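Local coordinates for protein alkylpurine DNA glycosylase AlkC (Pseudomonas fluorescens, PDB 5VHV) that probably excises alkylated purine bases from DNA to start base excision repair, working without flipping the damaged nucleotide out of the double helix, at residues 12-20 and 30-38; 267-278 and 319-330. All blocks are in the same frame, centred on the assembly; numbering follows the deposited sequence.

Interaction 1: 12-20 and 30-38; sequences ERLQHIASE and AKGFLKHAK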
loop_
_atom_site.group_PDB
_atom_site.type_symbol
_atom_site.label_atom_id
_atom_site.label_comp_id
_atom_site.label_asym_id
_atom_site.label_seq_id
_atom_site.Cartn_x
_atom_site.Cartn_y
_atom_site.Cartn_z
ATOM N N GLU A 12 -28.386 3.929 6.683
ATOM C CA GLU A 12 -28.334 3.607 8.103
ATOM C C GLU A 12 -27.124 4.258 8.774
ATOM O O GLU A 12 -27.238 4.791 9.886
ATOM C CB GLU A 12 -28.316 2.087 8.288
ATOM C CG GLU A 12 -29.613 1.345 7.897
ATOM C CD GLU A 12 -29.943 1.330 6.384
ATOM O OE1 GLU A 12 -29.037 1.482 5.523
ATOM O OE2 GLU A 12 -31.142 1.154 6.055
ATOM N N ARG A 13 -25.956 4.232 8.113
ATOM C CA ARG A 13 -24.776 4.899 8.665
ATOM C C ARG A 13 -24.956 6.411 8.715
ATOM O O ARG A 13 -24.514 7.061 9.672
ATOM C CB ARG A 13 -23.519 4.561 7.846
ATOM C CG ARG A 13 -22.179 4.974 8.527
ATOM C CD ARG A 13 -21.680 3.937 9.543
ATOM N NE ARG A 13 -21.440 2.656 8.897
ATOM C CZ ARG A 13 -21.060 1.537 9.509
ATOM N NH1 ARG A 13 -20.798 1.521 10.807
ATOM N NH2 ARG A 13 -20.922 0.421 8.805
ATOM N N LEU A 14 -25.556 7.004 7.678
ATOM C CA LEU A 14 -25.796 8.443 7.719
ATOM C C LEU A 14 -26.720 8.797 8.876
ATOM O O LEU A 14 -26.527 9.814 9.547
ATOM C CB LEU A 14 -26.379 8.934 6.395
ATOM C CG LEU A 14 -25.554 8.684 5.130
ATOM C CD1 LEU A 14 -26.377 9.034 3.876
ATOM C CD2 LEU A 14 -24.250 9.481 5.179
ATOM N N GLN A 15 -27.721 7.955 9.135
ATOM C CA GLN A 15 -28.606 8.194 10.274
ATOM C C GLN A 15 -27.845 8.099 11.586
ATOM O O GLN A 15 -28.096 8.878 12.512
ATOM C CB GLN A 15 -29.778 7.213 10.237
ATOM C CG GLN A 15 -30.715 7.485 9.076
ATOM C CD GLN A 15 -31.715 6.379 8.835
ATOM O OE1 GLN A 15 -31.611 5.280 9.394
ATOM N NE2 GLN A 15 -32.694 6.662 7.986
ATOM N N HIS A 16 -26.903 7.154 11.683
ATOM C CA HIS A 16 -26.070 7.047 12.881
ATOM C C HIS A 16 -25.225 8.302 13.072
ATOM O O HIS A 16 -25.142 8.840 14.187
ATOM C CB HIS A 16 -25.199 5.785 12.779
ATOM C CG HIS A 16 -23.925 5.811 13.581
ATOM N ND1 HIS A 16 -23.890 5.626 14.949
ATOM C CD2 HIS A 16 -22.630 5.910 13.186
ATOM C CE1 HIS A 16 -22.633 5.656 15.364
ATOM N NE2 HIS A 16 -21.849 5.828 14.313
ATOM N N ILE A 17 -24.616 8.798 11.993
ATOM C CA ILE A 17 -23.820 10.019 12.075
ATOM C C ILE A 17 -24.691 11.177 12.552
ATOM O O ILE A 17 -24.293 11.967 13.419
ATOM C CB ILE A 17 -23.163 10.327 10.713
ATOM C CG1 ILE A 17 -22.126 9.249 10.342
ATOM C CG2 ILE A 17 -22.446 11.690 10.743
ATOM C CD1 ILE A 17 -21.660 9.297 8.897
ATOM N N ALA A 18 -25.881 11.313 11.970
ATOM C CA ALA A 18 -26.770 12.401 12.371
ATOM C C ALA A 18 -27.171 12.284 13.839
ATOM O O ALA A 18 -27.237 13.289 14.553
ATOM C CB ALA A 18 -28.020 12.418 11.487
ATOM N N SER A 19 -27.468 11.068 14.306
ATOM C CA SER A 19 -27.870 10.898 15.700
ATOM C C SER A 19 -26.738 11.261 16.651
ATOM O O SER A 19 -26.964 11.901 17.691
ATOM C CB SER A 19 -28.328 9.458 15.944
ATOM O OG SER A 19 -29.417 9.134 15.100
ATOM N N GLU A 20 -25.513 10.859 16.324
ATOM C CA GLU A 20 -24.394 11.203 17.191
ATOM C C GLU A 20 -24.066 12.691 17.103
ATOM O O GLU A 20 -23.641 13.289 18.099
ATOM C CB GLU A 20 -23.186 10.342 16.831
ATOM C CG GLU A 20 -23.417 8.837 17.064
ATOM C CD GLU A 20 -23.823 8.489 18.478
ATOM O OE1 GLU A 20 -23.345 9.135 19.431
ATOM O OE2 GLU A 20 -24.635 7.556 18.638
ATOM N N ALA A 30 -30.399 17.801 11.688
ATOM C CA ALA A 30 -30.233 16.430 11.206
ATOM C C ALA A 30 -31.029 16.193 9.929
ATOM O O ALA A 30 -30.559 15.508 9.011
ATOM C CB ALA A 30 -30.660 15.426 12.281
ATOM N N LYS A 31 -32.245 16.741 9.864
ATOM C CA LYS A 31 -33.085 16.556 8.685
ATOM C C LYS A 31 -32.427 17.154 7.450
ATOM O O LYS A 31 -32.440 16.547 6.375
ATOM C CB LYS A 31 -34.458 17.184 8.936
ATOM C CG LYS A 31 -35.356 17.311 7.726
ATOM C CD LYS A 31 -36.788 17.676 8.163
ATOM C CE LYS A 31 -37.377 18.779 7.302
ATOM N NZ LYS A 31 -38.775 19.143 7.710
ATOM N N GLY A 32 -31.851 18.352 7.585
ATOM C CA GLY A 32 -31.155 18.964 6.465
ATOM C C GLY A 32 -29.901 18.205 6.083
ATOM O O GLY A 32 -29.584 18.067 4.899
ATOM N N PHE A 33 -29.183 17.683 7.082
ATOM C CA PHE A 33 -27.987 16.898 6.814
ATOM C C PHE A 33 -28.329 15.666 5.999
ATOM O O PHE A 33 -27.671 15.365 4.994
ATOM C CB PHE A 33 -27.313 16.511 8.128
ATOM C CG PHE A 33 -26.305 15.398 7.991
ATOM C CD1 PHE A 33 -25.020 15.661 7.539
ATOM C CD2 PHE A 33 -26.635 14.100 8.345
ATOM C CE1 PHE A 33 -24.093 14.643 7.430
ATOM C CE2 PHE A 33 -25.710 13.075 8.224
ATOM C CZ PHE A 33 -24.433 13.359 7.761
ATOM N N LEU A 34 -29.374 14.943 6.420
ATOM C CA LEU A 34 -29.747 13.718 5.730
ATOM C C LEU A 34 -30.227 14.015 4.316
ATOM O O LEU A 34 -29.869 13.297 3.371
ATOM C CB LEU A 34 -30.826 12.973 6.537
ATOM C CG LEU A 34 -30.299 12.327 7.835
ATOM C CD1 LEU A 34 -31.452 11.821 8.686
ATOM C CD2 LEU A 34 -29.330 11.190 7.539
ATOM N N LYS A 35 -31.034 15.070 4.147
ATOM C CA LYS A 35 -31.489 15.434 2.813
ATOM C C LYS A 35 -30.303 15.694 1.889
ATOM O O LYS A 35 -30.266 15.221 0.745
ATOM C CB LYS A 35 -32.389 16.665 2.877
ATOM C CG LYS A 35 -32.948 17.059 1.531
ATOM C CD LYS A 35 -33.892 18.255 1.662
ATOM C CE LYS A 35 -34.499 18.651 0.328
ATOM N NZ LYS A 35 -35.322 19.888 0.477
ATOM N N HIS A 36 -29.323 16.456 2.378
ATOM C CA HIS A 36 -28.151 16.818 1.579
ATOM C C HIS A 36 -27.286 15.602 1.267
ATOM O O HIS A 36 -26.815 15.429 0.135
ATOM C CB HIS A 36 -27.359 17.876 2.354
ATOM C CG HIS A 36 -26.320 18.604 1.549
ATOM N ND1 HIS A 36 -25.139 18.016 1.174
ATOM C CD2 HIS A 36 -26.274 19.873 1.075
ATOM C CE1 HIS A 36 -24.403 18.884 0.510
ATOM N NE2 HIS A 36 -25.061 20.026 0.443
ATOM N N ALA A 37 -27.047 14.759 2.268
ATOM C CA ALA A 37 -26.153 13.622 2.092
ATOM C C ALA A 37 -26.754 12.546 1.186
ATOM O O ALA A 37 -26.013 11.883 0.444
ATOM C CB ALA A 37 -25.812 13.026 3.452
ATOM N N LYS A 38 -28.078 12.380 1.202
ATOM C CA LYS A 38 -28.705 11.260 0.513
ATOM C C LYS A 38 -28.912 11.493 -0.973
ATOM O O LYS A 38 -29.209 10.533 -1.696
ATOM C CB LYS A 38 -30.052 10.931 1.177
ATOM C CG LYS A 38 -29.859 10.293 2.536
ATOM C CD LYS A 38 -31.128 9.632 3.076
ATOM C CE LYS A 38 -32.199 10.616 3.410
ATOM N NZ LYS A 38 -33.402 9.928 4.018
HETATM O O HOH W 1 -33.044 9.296 6.355
#

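Interaction 2: 267-278 and 319-330; sequences LGERINLSFTLE and QQHIRREQHIRD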
loop_
_atom_site.group_PDB
_atom_site.type_symbol
_atom_site.label_atom_id
_atom_site.label_comp_id
_atom_site.label_asym_id
_atom_site.label_seq_id
_atom_site.Cartn_x
_atom_site.Cartn_y
_atom_site.Cartn_z
ATOM N N LEU A 267 -9.814 -21.280 -19.650
ATOM C CA LEU A 267 -9.925 -20.253 -18.636
ATOM C C LEU A 267 -10.778 -20.765 -17.485
ATOM O O LEU A 267 -11.826 -21.386 -17.698
ATOM C CB LEU A 267 -10.529 -18.995 -19.256
ATOM C CG LEU A 267 -10.308 -17.635 -18.608
ATOM C CD1 LEU A 267 -8.856 -17.384 -18.280
ATOM C CD2 LEU A 267 -10.827 -16.531 -19.534
ATOM N N GLY A 268 -10.310 -20.530 -16.264
ATOM C CA GLY A 268 -10.933 -21.031 -15.066
ATOM C C GLY A 268 -10.209 -22.187 -14.416
ATOM O O GLY A 268 -10.487 -22.487 -13.242
ATOM N N GLU A 269 -9.314 -22.862 -15.142
ATOM C CA GLU A 269 -8.591 -24.005 -14.611
ATOM C C GLU A 269 -7.324 -23.549 -13.878
ATOM O O GLU A 269 -6.943 -22.377 -13.900
ATOM C CB GLU A 269 -8.213 -24.979 -15.728
ATOM C CG GLU A 269 -9.358 -25.717 -16.387
ATOM C CD GLU A 269 -8.834 -26.641 -17.513
ATOM O OE1 GLU A 269 -9.200 -26.439 -18.678
ATOM O OE2 GLU A 269 -8.004 -27.537 -17.228
ATOM N N ARG A 270 -6.669 -24.501 -13.228
ATOM C CA ARG A 270 -5.397 -24.272 -12.558
ATOM C C ARG A 270 -4.244 -24.817 -13.379
ATOM O O ARG A 270 -4.353 -25.863 -14.021
ATOM C CB ARG A 270 -5.352 -24.966 -11.192
ATOM C CG ARG A 270 -5.959 -24.181 -10.027
ATOM C CD ARG A 270 -7.456 -24.256 -9.979
ATOM N NE ARG A 270 -8.010 -23.669 -8.750
ATOM C CZ ARG A 270 -9.292 -23.355 -8.600
ATOM N NH1 ARG A 270 -10.153 -23.570 -9.587
ATOM N NH2 ARG A 270 -9.712 -22.812 -7.472
ATOM N N ILE A 271 -3.115 -24.133 -13.290
ATOM C CA ILE A 271 -1.843 -24.674 -13.735
ATOM C C ILE A 271 -1.029 -25.025 -12.507
ATOM O O ILE A 271 -1.277 -24.531 -11.408
ATOM C CB ILE A 271 -1.066 -23.704 -14.640
ATOM C CG1 ILE A 271 -0.727 -22.407 -13.881
ATOM C CG2 ILE A 271 -1.893 -23.431 -15.878
ATOM C CD1 ILE A 271 0.330 -21.532 -14.564
ATOM N N ASN A 272 -0.051 -25.907 -12.707
ATOM C CA ASN A 272 0.854 -26.355 -11.652
ATOM C C ASN A 272 2.278 -26.230 -12.164
ATOM O O ASN A 272 2.677 -26.942 -13.093
ATOM C CB ASN A 272 0.567 -27.789 -11.249
ATOM C CG ASN A 272 -0.853 -27.975 -10.774
ATOM O OD1 ASN A 272 -1.136 -27.843 -9.586
ATOM N ND2 ASN A 272 -1.762 -28.254 -11.703
ATOM N N LEU A 273 3.036 -25.340 -11.549
ATOM C CA LEU A 273 4.453 -25.164 -11.828
ATOM C C LEU A 273 5.249 -26.005 -10.839
ATOM O O LEU A 273 5.069 -25.875 -9.624
ATOM C CB LEU A 273 4.834 -23.687 -11.694
ATOM C CG LEU A 273 6.324 -23.365 -11.673
ATOM C CD1 LEU A 273 7.019 -23.747 -12.987
ATOM C CD2 LEU A 273 6.509 -21.868 -11.412
ATOM N N SER A 274 6.131 -26.867 -11.342
ATOM C CA SER A 274 6.962 -27.614 -10.414
ATOM C C SER A 274 8.345 -27.855 -11.007
ATOM O O SER A 274 8.523 -27.897 -12.227
ATOM C CB SER A 274 6.301 -28.945 -10.006
ATOM O OG SER A 274 6.144 -29.834 -11.101
ATOM N N PHE A 275 9.319 -27.967 -10.114
ATOM C CA PHE A 275 10.704 -28.273 -10.454
ATOM C C PHE A 275 11.443 -28.599 -9.158
ATOM O O PHE A 275 10.940 -28.373 -8.048
ATOM C CB PHE A 275 11.377 -27.109 -11.183
ATOM C CG PHE A 275 11.289 -25.804 -10.440
ATOM C CD1 PHE A 275 10.170 -24.993 -10.562
ATOM C CD2 PHE A 275 12.314 -25.400 -9.590
ATOM C CE1 PHE A 275 10.080 -23.782 -9.870
ATOM C CE2 PHE A 275 12.228 -24.201 -8.898
ATOM C CZ PHE A 275 11.103 -23.392 -9.039
ATOM N N THR A 276 12.654 -29.112 -9.324
ATOM C CA THR A 276 13.549 -29.452 -8.230
ATOM C C THR A 276 14.857 -28.691 -8.418
ATOM O O THR A 276 15.391 -28.636 -9.531
ATOM C CB THR A 276 13.801 -30.959 -8.203
ATOM O OG1 THR A 276 12.542 -31.649 -8.152
ATOM C CG2 THR A 276 14.653 -31.349 -6.991
ATOM N N LEU A 277 15.359 -28.100 -7.340
ATOM C CA LEU A 277 16.670 -27.461 -7.333
ATOM C C LEU A 277 17.639 -28.357 -6.587
ATOM O O LEU A 277 17.346 -28.789 -5.471
ATOM C CB LEU A 277 16.616 -26.087 -6.664
ATOM C CG LEU A 277 15.713 -25.060 -7.339
ATOM C CD1 LEU A 277 15.680 -23.775 -6.527
ATOM C CD2 LEU A 277 16.180 -24.774 -8.762
ATOM N N GLU A 278 18.779 -28.642 -7.206
ATOM C CA GLU A 278 19.840 -29.419 -6.588
ATOM C C GLU A 278 21.050 -28.521 -6.374
ATOM O O GLU A 278 21.598 -27.976 -7.339
ATOM C CB GLU A 278 20.223 -30.613 -7.456
ATOM C CG GLU A 278 21.381 -31.441 -6.873
ATOM C CD GLU A 278 22.084 -32.288 -7.910
ATOM O OE1 GLU A 278 23.219 -32.737 -7.638
ATOM O OE2 GLU A 278 21.508 -32.497 -8.995
ATOM N N GLN A 319 18.746 -31.242 -2.249
ATOM C CA GLN A 319 17.773 -30.882 -3.270
ATOM C C GLN A 319 16.465 -30.479 -2.608
ATOM O O GLN A 319 16.184 -30.825 -1.456
ATOM C CB GLN A 319 17.548 -32.010 -4.290
ATOM C CG GLN A 319 16.792 -33.199 -3.780
ATOM C CD GLN A 319 16.466 -34.194 -4.887
ATOM O OE1 GLN A 319 17.320 -34.532 -5.715
ATOM N NE2 GLN A 319 15.216 -34.657 -4.913
ATOM N N GLN A 320 15.674 -29.702 -3.341
ATOM C CA GLN A 320 14.436 -29.153 -2.812
ATOM C C GLN A 320 13.396 -29.136 -3.918
ATOM O O GLN A 320 13.610 -28.503 -4.956
ATOM C CB GLN A 320 14.651 -27.735 -2.274
ATOM C CG GLN A 320 13.391 -27.083 -1.757
ATOM C CD GLN A 320 12.855 -27.790 -0.541
ATOM O OE1 GLN A 320 13.609 -28.128 0.369
ATOM N NE2 GLN A 320 11.555 -28.056 -0.530
ATOM N N HIS A 321 12.282 -29.831 -3.696
ATOM C CA HIS A 321 11.142 -29.759 -4.597
ATOM C C HIS A 321 10.411 -28.449 -4.382
ATOM O O HIS A 321 10.244 -27.991 -3.247
ATOM C CB HIS A 321 10.172 -30.923 -4.348
ATOM C CG HIS A 321 10.756 -32.280 -4.570
ATOM N ND1 HIS A 321 11.078 -32.752 -5.823
ATOM C CD2 HIS A 321 11.044 -33.282 -3.707
ATOM C CE1 HIS A 321 11.552 -33.980 -5.723
ATOM N NE2 HIS A 321 11.542 -34.325 -4.450
ATOM N N ILE A 322 9.959 -27.851 -5.476
ATOM C CA ILE A 322 9.187 -26.619 -5.438
ATOM C C ILE A 322 7.962 -26.817 -6.310
ATOM O O ILE A 322 8.043 -27.409 -7.391
ATOM C CB ILE A 322 10.030 -25.403 -5.889
ATOM C CG1 ILE A 322 11.116 -25.138 -4.823
ATOM C CG2 ILE A 322 9.155 -24.173 -6.093
ATOM C CD1 ILE A 322 12.131 -24.104 -5.185
ATOM N N ARG A 323 6.818 -26.341 -5.831
ATOM C CA ARG A 323 5.564 -26.580 -6.531
ATOM C C ARG A 323 4.619 -25.440 -6.208
ATOM O O ARG A 323 4.476 -25.086 -5.034
ATOM C CB ARG A 323 4.948 -27.919 -6.114
ATOM C CG ARG A 323 3.611 -28.202 -6.779
ATOM C CD ARG A 323 3.094 -29.584 -6.395
ATOM N NE ARG A 323 1.835 -29.901 -7.059
ATOM C CZ ARG A 323 1.741 -30.608 -8.179
ATOM N NH1 ARG A 323 2.838 -31.076 -8.764
ATOM N NH2 ARG A 323 0.553 -30.848 -8.713
ATOM N N ARG A 324 3.978 -24.884 -7.233
ATOM C CA ARG A 324 3.004 -23.816 -7.049
ATOM C C ARG A 324 1.846 -24.006 -8.010
ATOM O O ARG A 324 2.053 -24.104 -9.222
ATOM C CB ARG A 324 3.639 -22.435 -7.281
ATOM C CG ARG A 324 2.674 -21.245 -7.260
ATOM C CD ARG A 324 1.853 -21.102 -5.982
ATOM N NE ARG A 324 2.672 -21.153 -4.760
ATOM C CZ ARG A 324 3.440 -20.160 -4.310
ATOM N NH1 ARG A 324 3.512 -19.020 -4.967
ATOM N NH2 ARG A 324 4.153 -20.331 -3.204
ATOM N N GLU A 325 0.636 -24.052 -7.462
ATOM C CA GLU A 325 -0.584 -24.053 -8.244
ATOM C C GLU A 325 -1.070 -22.615 -8.434
ATOM O O GLU A 325 -0.969 -21.793 -7.525
ATOM C CB GLU A 325 -1.608 -24.921 -7.512
ATOM C CG GLU A 325 -2.997 -24.883 -8.007
ATOM C CD GLU A 325 -3.890 -25.625 -7.046
ATOM O OE1 GLU A 325 -4.573 -24.969 -6.234
ATOM O OE2 GLU A 325 -3.853 -26.868 -7.065
ATOM N N GLN A 326 -1.555 -22.292 -9.637
ATOM C CA GLN A 326 -2.084 -20.952 -9.900
ATOM C C GLN A 326 -3.403 -21.065 -10.640
ATOM O O GLN A 326 -3.522 -21.830 -11.597
ATOM C CB GLN A 326 -1.094 -20.084 -10.693
ATOM C CG GLN A 326 -1.444 -18.601 -10.684
ATOM C CD GLN A 326 -0.459 -17.752 -11.455
ATOM O OE1 GLN A 326 0.749 -18.009 -11.449
ATOM N NE2 GLN A 326 -0.979 -16.751 -12.159
ATOM N N HIS A 327 -4.392 -20.319 -10.176
ATOM C CA HIS A 327 -5.750 -20.380 -10.707
ATOM C C HIS A 327 -5.886 -19.315 -11.790
ATOM O O HIS A 327 -5.875 -18.118 -11.495
ATOM C CB HIS A 327 -6.742 -20.178 -9.570
ATOM C CG HIS A 327 -8.185 -20.181 -9.982
ATOM N ND1 HIS A 327 -9.174 -19.682 -9.165
ATOM C CD2 HIS A 327 -8.809 -20.623 -11.103
ATOM C CE1 HIS A 327 -10.347 -19.817 -9.757
ATOM N NE2 HIS A 327 -10.155 -20.381 -10.938
ATOM N N ILE A 328 -5.968 -19.744 -13.049
ATOM C CA ILE A 328 -5.985 -18.823 -14.185
ATOM C C ILE A 328 -7.442 -18.566 -14.562
ATOM O O ILE A 328 -8.097 -19.406 -15.192
ATOM C CB ILE A 328 -5.201 -19.370 -15.378
ATOM C CG1 ILE A 328 -3.795 -19.826 -14.973
ATOM C CG2 ILE A 328 -5.139 -18.318 -16.477
ATOM C CD1 ILE A 328 -2.890 -18.717 -14.455
ATOM N N ARG A 329 -7.945 -17.393 -14.197
ATOM C CA ARG A 329 -9.327 -17.039 -14.464
ATOM C C ARG A 329 -9.405 -15.523 -14.572
ATOM O O ARG A 329 -8.597 -14.812 -13.981
ATOM C CB ARG A 329 -10.257 -17.574 -13.371
ATOM C CG ARG A 329 -10.346 -16.739 -12.101
ATOM C CD ARG A 329 -9.070 -16.780 -11.272
ATOM N NE ARG A 329 -9.253 -16.123 -9.982
ATOM C CZ ARG A 329 -8.288 -15.958 -9.084
ATOM N NH1 ARG A 329 -7.056 -16.423 -9.316
ATOM N NH2 ARG A 329 -8.557 -15.324 -7.947
ATOM N N ASP A 330 -10.362 -15.032 -15.348
ATOM C CA ASP A 330 -10.527 -13.591 -15.468
ATOM C C ASP A 330 -10.901 -12.972 -14.126
ATOM O O ASP A 330 -11.678 -13.528 -13.346
ATOM C CB ASP A 330 -11.569 -13.258 -16.529
ATOM C CG ASP A 330 -10.990 -13.281 -17.935
ATOM O OD1 ASP A 330 -9.754 -13.381 -18.092
ATOM O OD2 ASP A 330 -11.776 -13.227 -18.886
HETATM O O HOH W 2 -5.949 -22.926 -7.120
#

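Interaction 1: 12-20 and 30-38
L14, I17 and A18 face F33, L34 and A30 across an antiparallel helical hairpin, near the start of the HEAT-like helical fold that AlkC shares with AlkD. The axes run 9.8 Å apart at 152°. Two alanines meet at one end, their CB atoms 4.1 Å apart; their small side chains suit this close point of the pair, where the backbones approach. F33 fills the next layer. With its CG anti to the backbone N (chi1 164°), the ring swings toward helix 11-24, and A18 CB comes obliquely against CD2 at 3.8 Å. CG2 of I17 reaches CZ, the two side chains crossing at about a right angle. Further along, CD1 of L14 stands anti to its CA (chi2 171°), which carries it to A37 CB and, at 3.9 Å, to the aliphatic CG of K38, a lysine used here for its methylenes. L34 starts off to one side, but its CD2 bends back onto L14 CB. Helix 46-60 backs the pair, with V53 on L14 and S56 on F33. The carbonyl O of L14, already bonded to A18 N within its helix, meets the F33 ring at its edge, in the ring plane, 3.6 Å from F33 CE2.

Interaction 2: 267-278 and 319-330
R270 lies flat on H327, guanidinium on imidazole, with centres 3.6 Å apart and planes only 5° from parallel. The chain of R270 bends at chi2 (80°), folding it back across the neighbouring strand and over the ring. R329 covers the opposite face, its CD 3.5 Å above the ring plane, while its NH1 donates to H327 O and ties the arginine to the histidine's own backbone. An alanine in place of H327 would probably remove the flat surface between the two arginines and leave the R270 guanidinium, still tied through NE to its water, less fixed in its rotation. E325 is too far for a salt bridge with R270, but water 2 links them, accepting from R270 NE at 2.7 Å and donating to E325 OE1.

These groups are positioned by a regular antiparallel strand pair. I271 with Q326, L273 with R324, F275 with I322 and L277 with Q320 are the hydrogen-bonded pairs; in the first, Q326 N reaches I271 O at 2.9 Å. Between them T276 OG1 and H321 ND1 share a hydrogen bond of 3.0 Å. On the face with F275 an apolar patch forms: I322 CB sits over the ring, 4.1 Å from its centroid in a CH-pi contact, and I322 CD1 meets L277 CD1. Past the regular strands, G268 N still bonds to I328 O; its positive phi (105°) suits a residue without CB.

In this sheet, consistent with the immunoglobulin-like domain of AlkC, strand 319-327 lies at one edge and strand 270-279 joins it to strand 253-265, while the F275 and I322 face packs on strands 285-294 and 305-314.

In the fold
Following the chain from the N terminus, interaction 1 comes first, closing a short connection, five residues between helix 11-24 and helix 30-38. The helices from 46-60 to 239-244 follow, and the chain then enters the strand-rich C-terminal part. There interaction 2 closes a much wider loop of 40 residues, which holds strands 285-294 and 305-314, so that 270-279 and 319-327 pair in the sheet although they are not consecutive. The two contacts lie in series, neither nested nor crossing, their centres 51 Å apart. Interaction 1 joins the first two helices of the helical part, interaction 2 two strands of the C-terminal sheet. The nearest atoms of interaction 2 are about 4 Å from the bound DNA, those of interaction 1 about 12 Å.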